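Local coordinates for YfkN protein (Bacillus subtilis subsp. subtilis, PDB 3GVE) that belongs to the calcineurin-like metallophosphoesterase family and carries a manganese ion and a magnesium ion side by side in one two-metal site, at residues 231-234 / 235-239; 264-267 / 268-271. All coordinates share one frame; numbering follows the deposited sequence.

Contact 1: residues 231-234 / 235-239; sequences AVFD and LATKT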
ATOM      1  N   ALA A 231      16.632   7.493 -11.171  1.00  8.63           N
ATOM      2  CA  ALA A 231      17.637   8.077 -12.040  1.00  9.23           C
ATOM      3  C   ALA A 231      17.260   9.369 -12.754  1.00  8.60           C
ATOM      4  O   ALA A 231      17.972   9.775 -13.643  1.00  9.27           O
ATOM      5  CB  ALA A 231      18.081   7.024 -13.087  1.00  9.82           C
ATOM      6  N   VAL A 232      16.145   9.994 -12.389  1.00  8.20           N
ATOM      7  CA  VAL A 232      15.703  11.198 -13.102  1.00  8.60           C
ATOM      8  C   VAL A 232      16.742  12.337 -13.116  1.00  8.54           C
ATOM      9  O   VAL A 232      16.923  12.998 -14.116  1.00  8.84           O
ATOM     10  CB  VAL A 232      14.349  11.707 -12.576  1.00  9.73           C
ATOM     11  CG1 VAL A 232      14.064  13.114 -13.143  1.00  9.90           C
ATOM     12  CG2 VAL A 232      13.231  10.730 -12.985  1.00 11.05           C
ATOM     13  N   PHE A 233      17.407  12.571 -11.993  1.00  8.36           N
ATOM     14  CA  PHE A 233      18.418  13.632 -11.954  1.00  8.83           C
ATOM     15  C   PHE A 233      19.500  13.369 -13.003  1.00  8.25           C
ATOM     16  O   PHE A 233      19.946  14.263 -13.673  1.00  9.13           O
ATOM     17  CB  PHE A 233      19.038  13.731 -10.559  1.00  9.11           C
ATOM     18  CG  PHE A 233      20.052  14.834 -10.424  1.00  9.14           C
ATOM     19  CD1 PHE A 233      19.678  16.113 -10.050  1.00 10.31           C
ATOM     20  CD2 PHE A 233      21.387  14.572 -10.658  1.00  9.79           C
ATOM     21  CE1 PHE A 233      20.645  17.126  -9.914  1.00 11.52           C
ATOM     22  CE2 PHE A 233      22.350  15.578 -10.521  1.00 10.71           C
ATOM     23  CZ  PHE A 233      21.974  16.848 -10.147  1.00 11.69           C
ATOM     24  N   ASP A 234      19.914  12.116 -13.111  1.00  8.42           N
ATOM     25  CA  ASP A 234      20.925  11.720 -14.086  1.00  9.03           C
ATOM     26  C   ASP A 234      20.437  11.777 -15.536  1.00  9.14           C
ATOM     27  O   ASP A 234      21.173  12.183 -16.413  1.00  9.74           O
ATOM     28  CB  ASP A 234      21.491  10.347 -13.708  1.00  9.95           C
ATOM     29  CG  ASP A 234      22.034  10.331 -12.287  1.00 10.72           C
ATOM     30  OD1 ASP A 234      22.849  11.193 -11.948  1.00 11.25           O
ATOM     31  OD2 ASP A 234      21.592   9.502 -11.518  1.00 10.86           O
ATOM     32  N   LEU A 235      19.191  11.382 -15.773  1.00  9.43           N
ATOM     33  CA  LEU A 235      18.590  11.585 -17.079  1.00 10.33           C
ATOM     34  C   LEU A 235      18.624  13.060 -17.473  1.00  9.55           C
ATOM     35  O   LEU A 235      18.991  13.412 -18.580  1.00 11.31           O
ATOM     36  CB  LEU A 235      17.143  11.122 -17.073  1.00 12.25           C
ATOM     37  CG  LEU A 235      16.911   9.663 -17.407  1.00 14.45           C
ATOM     38  CD1 LEU A 235      15.414   9.372 -17.232  1.00 15.77           C
ATOM     39  CD2 LEU A 235      17.354   9.323 -18.855  1.00 13.74           C
ATOM     40  N   ALA A 236      18.252  13.926 -16.542  1.00  8.68           N
ATOM     41  CA  ALA A 236      18.171  15.352 -16.852  1.00  9.34           C
ATOM     42  C   ALA A 236      19.539  15.984 -17.087  1.00  9.60           C
ATOM     43  O   ALA A 236      19.646  16.923 -17.847  1.00 10.31           O
ATOM     44  CB  ALA A 236      17.433  16.095 -15.735  1.00  9.76           C
ATOM     45  N   THR A 237      20.571  15.469 -16.420  1.00 10.11           N
ATOM     46  CA  THR A 237      21.891  16.101 -16.461  1.00 11.03           C
ATOM     47  C   THR A 237      22.890  15.440 -17.416  1.00 11.04           C
ATOM     48  O   THR A 237      23.778  16.112 -17.912  1.00 11.96           O
ATOM     49  CB  THR A 237      22.516  16.176 -15.054  1.00 11.55           C
ATOM     50  OG1 THR A 237      22.492  14.875 -14.457  1.00 11.13           O
ATOM     51  CG2 THR A 237      21.759  17.188 -14.159  1.00 12.99           C
ATOM     52  N   LYS A 238      22.762  14.135 -17.643  1.00 10.96           N
ATOM     53  CA  LYS A 238      23.780  13.382 -18.398  1.00 11.96           C
ATOM     54  C   LYS A 238      23.416  13.101 -19.839  1.00 13.21           C
ATOM     55  O   LYS A 238      24.235  12.613 -20.595  1.00 16.81           O
ATOM     56  CB  LYS A 238      24.116  12.051 -17.715  1.00 11.89           C
ATOM     57  CG  LYS A 238      24.684  12.141 -16.309  1.00 12.61           C
ATOM     58  CD  LYS A 238      25.131  10.746 -15.836  1.00 14.68           C
ATOM     59  CE  LYS A 238      25.673  10.761 -14.417  1.00 16.00           C
ATOM     60  NZ  LYS A 238      26.169   9.381 -14.075  1.00 17.02           N
ATOM     61  N   THR A 239      22.191  13.394 -20.220  1.00 12.21           N
ATOM     62  CA  THR A 239      21.773  13.181 -21.603  1.00 12.74           C
ATOM     63  C   THR A 239      21.536  14.512 -22.273  1.00 12.70           C
ATOM     64  O   THR A 239      21.580  15.538 -21.632  1.00 14.17           O
ATOM     65  CB  THR A 239      20.465  12.358 -21.707  1.00 13.53           C
ATOM     66  OG1 THR A 239      19.370  13.142 -21.213  1.00 12.80           O
ATOM     67  CG2 THR A 239      20.565  11.071 -20.940  1.00 15.03           C
TER
HETATM   68  O   HOH W   1      24.232  13.439 -12.810  1.00 14.41           O
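Leu235 N meets Ala231 O at 2.9 Å with an N-H...O angle of 166°, the first turn of helix 232-238, the helix of a beta-alpha-beta unit between strands 210-215 and 244-247. Ala231 occupies the N-cap position. The i to i+4 pattern continues from Ala236 N to Val232 O and from Lys238 N to Asp234 O, the latter pair 2.8 Å apart. Between them the pattern slackens: the backbone N of Thr237 makes only weak bonds, to the carbonyl oxygens of Phe233 and Asp234. Phe233 O also accepts the hydroxyl of Thr237, whose OG1 stands between its own backbone N and carbonyl carbon (chi1 52°) and donates at 2.7 Å, the donor tilted out of the carbonyl plane; this short bond may make up for the weak ones. The same torsion puts the methyl over the aromatic ring of Phe233, CG2 lying 4.2 Å from the ring centroid and 18° off the normal, a CH-pi contact offset toward the rim. Thr237 thus grips one turn back with both branches.

Asp234 and Lys238 run alongside each other, pointing the same way, yet their charged atoms do not form a salt bridge: OD1 of Asp234 and NZ of Lys238 are 4.3 Å apart. Each is bonded instead to the backbone of Gln224, the carboxylate through OD1 to its N and the ammonium to its O, so the N and O of a single residue hold both side chains. On the buried side Leu235 packs against helix 192-205, while Val232 and Ala236 rest on strands 244-247 and 271-272. Thr239 OG1 donates to Leu235 O at 2.7 Å, in the carbonyl plane. A water donates to both Asp234 OD1 and Thr237 OG1, 2.8 Å from each.

Contact 2: residues 264-267 / 268-271; sequences QFNV and EKGT
Gln264 O reaches Thr271 OG1 through a water, which donates to the carbonyl and lies 2.8 Å from the hydroxyl oxygen OG1 of Thr271. At Phe265 the backbone draws close to the second strand, with CA 3.5 Å from Thr271 O in a CA-H...O contact; its ring meets that of Tyr259, the two planes nearly parallel. Asn266 carries most of the bonds. Its N donates to Thr271 O, with an N-H...O angle of 168°, and its O accepts from Thr271 N, both at 3.0 Å, an antiparallel hydrogen-bonded pair. The side chain turns forward along the loop because CG lies anti to the backbone N (chi1 -174°), and OD1 accepts from Lys269 N at 2.9 Å. That donor sits well above the carboxamide plane, 52° out of it, away from a lone pair. The aliphatic part of Lys269 passes obliquely across the amide, CD 3.7 Å from Asn266 ND2, before NZ leaves for a salt bridge with Asp305. Val267 begins the turn, its O taking a weak bond from Gly270 N, which also bonds weakly to Asn266 O. Gly270, at positive phi, and Thr271 therefore both face Asn266: the G1 beta bulge that closes this antiparallel hairpin.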
ATOM      1  N   GLN A 264      20.542  22.628  -9.716  1.00 10.63           N
ATOM      2  CA  GLN A 264      19.914  22.111 -10.934  1.00 11.05           C
ATOM      3  C   GLN A 264      18.391  22.154 -10.893  1.00  9.75           C
ATOM      4  O   GLN A 264      17.754  22.043 -11.911  1.00 11.07           O
ATOM      5  CB  GLN A 264      20.382  20.682 -11.248  1.00 14.29           C
ATOM      6  CG  GLN A 264      21.828  20.595 -11.636  1.00 18.19           C
ATOM      7  CD  GLN A 264      22.094  21.575 -12.730  1.00 24.52           C
ATOM      8  OE1 GLN A 264      21.510  21.491 -13.790  1.00 26.04           O
ATOM      9  NE2 GLN A 264      22.893  22.564 -12.442  1.00 27.13           N
ATOM     10  N   PHE A 265      17.822  22.307  -9.704  1.00  9.27           N
ATOM     11  CA  PHE A 265      16.375  22.322  -9.534  1.00  8.85           C
ATOM     12  C   PHE A 265      15.811  23.748  -9.582  1.00  9.79           C
ATOM     13  O   PHE A 265      16.381  24.662  -9.041  1.00 11.56           O
ATOM     14  CB  PHE A 265      15.991  21.658  -8.201  1.00  9.38           C
ATOM     15  CG  PHE A 265      16.175  20.149  -8.185  1.00  9.00           C
ATOM     16  CD1 PHE A 265      15.094  19.292  -8.365  1.00  9.14           C
ATOM     17  CD2 PHE A 265      17.424  19.594  -7.986  1.00  9.54           C
ATOM     18  CE1 PHE A 265      15.256  17.919  -8.338  1.00 10.22           C
ATOM     19  CE2 PHE A 265      17.599  18.205  -7.976  1.00 10.08           C
ATOM     20  CZ  PHE A 265      16.501  17.365  -8.144  1.00  9.85           C
ATOM     21  N   ASN A 266      14.671  23.905 -10.235  1.00  9.95           N
ATOM     22  CA  ASN A 266      13.872  25.124 -10.177  1.00 10.80           C
ATOM     23  C   ASN A 266      12.428  24.722  -9.836  1.00 10.28           C
ATOM     24  O   ASN A 266      11.693  24.213 -10.669  1.00 10.09           O
ATOM     25  CB  ASN A 266      13.958  25.887 -11.498  1.00 11.88           C
ATOM     26  CG  ASN A 266      13.254  27.236 -11.444  1.00 13.12           C
ATOM     27  OD1 ASN A 266      12.245  27.377 -10.799  1.00 13.35           O
ATOM     28  ND2 ASN A 266      13.800  28.218 -12.135  1.00 15.34           N
ATOM     29  N   VAL A 267      12.049  24.929  -8.582  1.00 10.77           N
ATOM     30  CA  VAL A 267      10.735  24.567  -8.086  1.00 12.44           C
ATOM     31  C   VAL A 267       9.617  25.370  -8.704  1.00 12.99           C
ATOM     32  O   VAL A 267       8.605  24.815  -9.070  1.00 13.45           O
ATOM     33  CB  VAL A 267      10.665  24.530  -6.537  1.00 14.16           C
ATOM     34  CG1 VAL A 267       9.266  24.224  -6.087  1.00 15.10           C
ATOM     35  CG2 VAL A 267      11.721  23.556  -5.960  1.00 15.25           C
ATOM     36  N   GLU A 268       9.839  26.665  -8.843  0.50 13.96           N
ATOM     37  CA  GLU A 268       8.827  27.529  -9.420  0.50 15.71           C
ATOM     38  C   GLU A 268       8.490  27.063 -10.832  0.50 14.33           C
ATOM     39  O   GLU A 268       7.329  26.972 -11.180  0.50 15.28           O
ATOM     40  CB  GLU A 268       9.298  28.987  -9.397  0.50 20.59           C
ATOM     41  CG  GLU A 268       9.537  29.547  -7.976  0.50 27.20           C
ATOM     42  CD  GLU A 268       8.311  29.395  -7.086  0.50 32.43           C
ATOM     43  OE1 GLU A 268       8.355  28.654  -6.092  0.50 34.00           O
ATOM     44  OE2 GLU A 268       7.280  30.006  -7.392  0.50 34.56           O
ATOM     45  N   LYS A 269       9.501  26.726 -11.628  1.00 12.85           N
ATOM     46  CA  LYS A 269       9.242  26.283 -13.006  1.00 12.95           C
ATOM     47  C   LYS A 269       9.008  24.789 -13.131  1.00 11.19           C
ATOM     48  O   LYS A 269       8.565  24.344 -14.194  1.00 11.71           O
ATOM     49  CB  LYS A 269      10.349  26.736 -13.928  1.00 15.07           C
ATOM     50  CG  LYS A 269      10.500  28.278 -13.961  1.00 18.30           C
ATOM     51  CD  LYS A 269      11.484  28.618 -15.011  1.00 22.48           C
ATOM     52  CE  LYS A 269      10.863  28.578 -16.444  1.00 27.08           C
ATOM     53  NZ  LYS A 269      10.069  29.750 -16.853  1.00 29.87           N
ATOM     54  N   GLY A 270       9.289  24.029 -12.090  1.00  9.10           N
ATOM     55  CA  GLY A 270       9.216  22.569 -12.136  1.00  9.43           C
ATOM     56  C   GLY A 270      10.191  21.971 -13.083  1.00  8.93           C
ATOM     57  O   GLY A 270       9.784  21.123 -13.926  1.00  9.83           O
ATOM     58  N   THR A 271      11.453  22.342 -13.017  1.00  9.21           N
ATOM     59  CA  THR A 271      12.494  21.824 -13.915  1.00  9.57           C
ATOM     60  C   THR A 271      13.712  21.237 -13.222  1.00  8.99           C
ATOM     61  O   THR A 271      14.033  21.667 -12.111  1.00  9.59           O
ATOM     62  CB  THR A 271      12.955  22.948 -14.948  1.00  9.90           C
ATOM     63  OG1 THR A 271      13.491  24.025 -14.190  1.00 10.88           O
ATOM     64  CG2 THR A 271      11.875  23.431 -15.850  1.00 10.68           C
TER
HETATM   65  O   HOH W   2      16.170  23.544 -13.640  1.00 11.37           O

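Contact 1 precedes contact 2 along the chain, and their centres lie about 14 Å apart on the same side of the molecule's centre. Helix 232-238 packs on the mixed sheet to which the hairpin of 264-271 belongs: strand 271-272 pairs with 275-280, which in turn pairs with 244-247, the strand following the helix. The two contacts also touch directly, Phe233 CD1 lying 3.6 Å from Phe265 CE2 and Phe233 CE1 3.8 Å from Gln264 CB. The Phe233 side of the helix thus rests on the start of the hairpin. Val232 is about 12 Å from the magnesium ion, measured from its side chain, so the helix takes no direct part in the metal site.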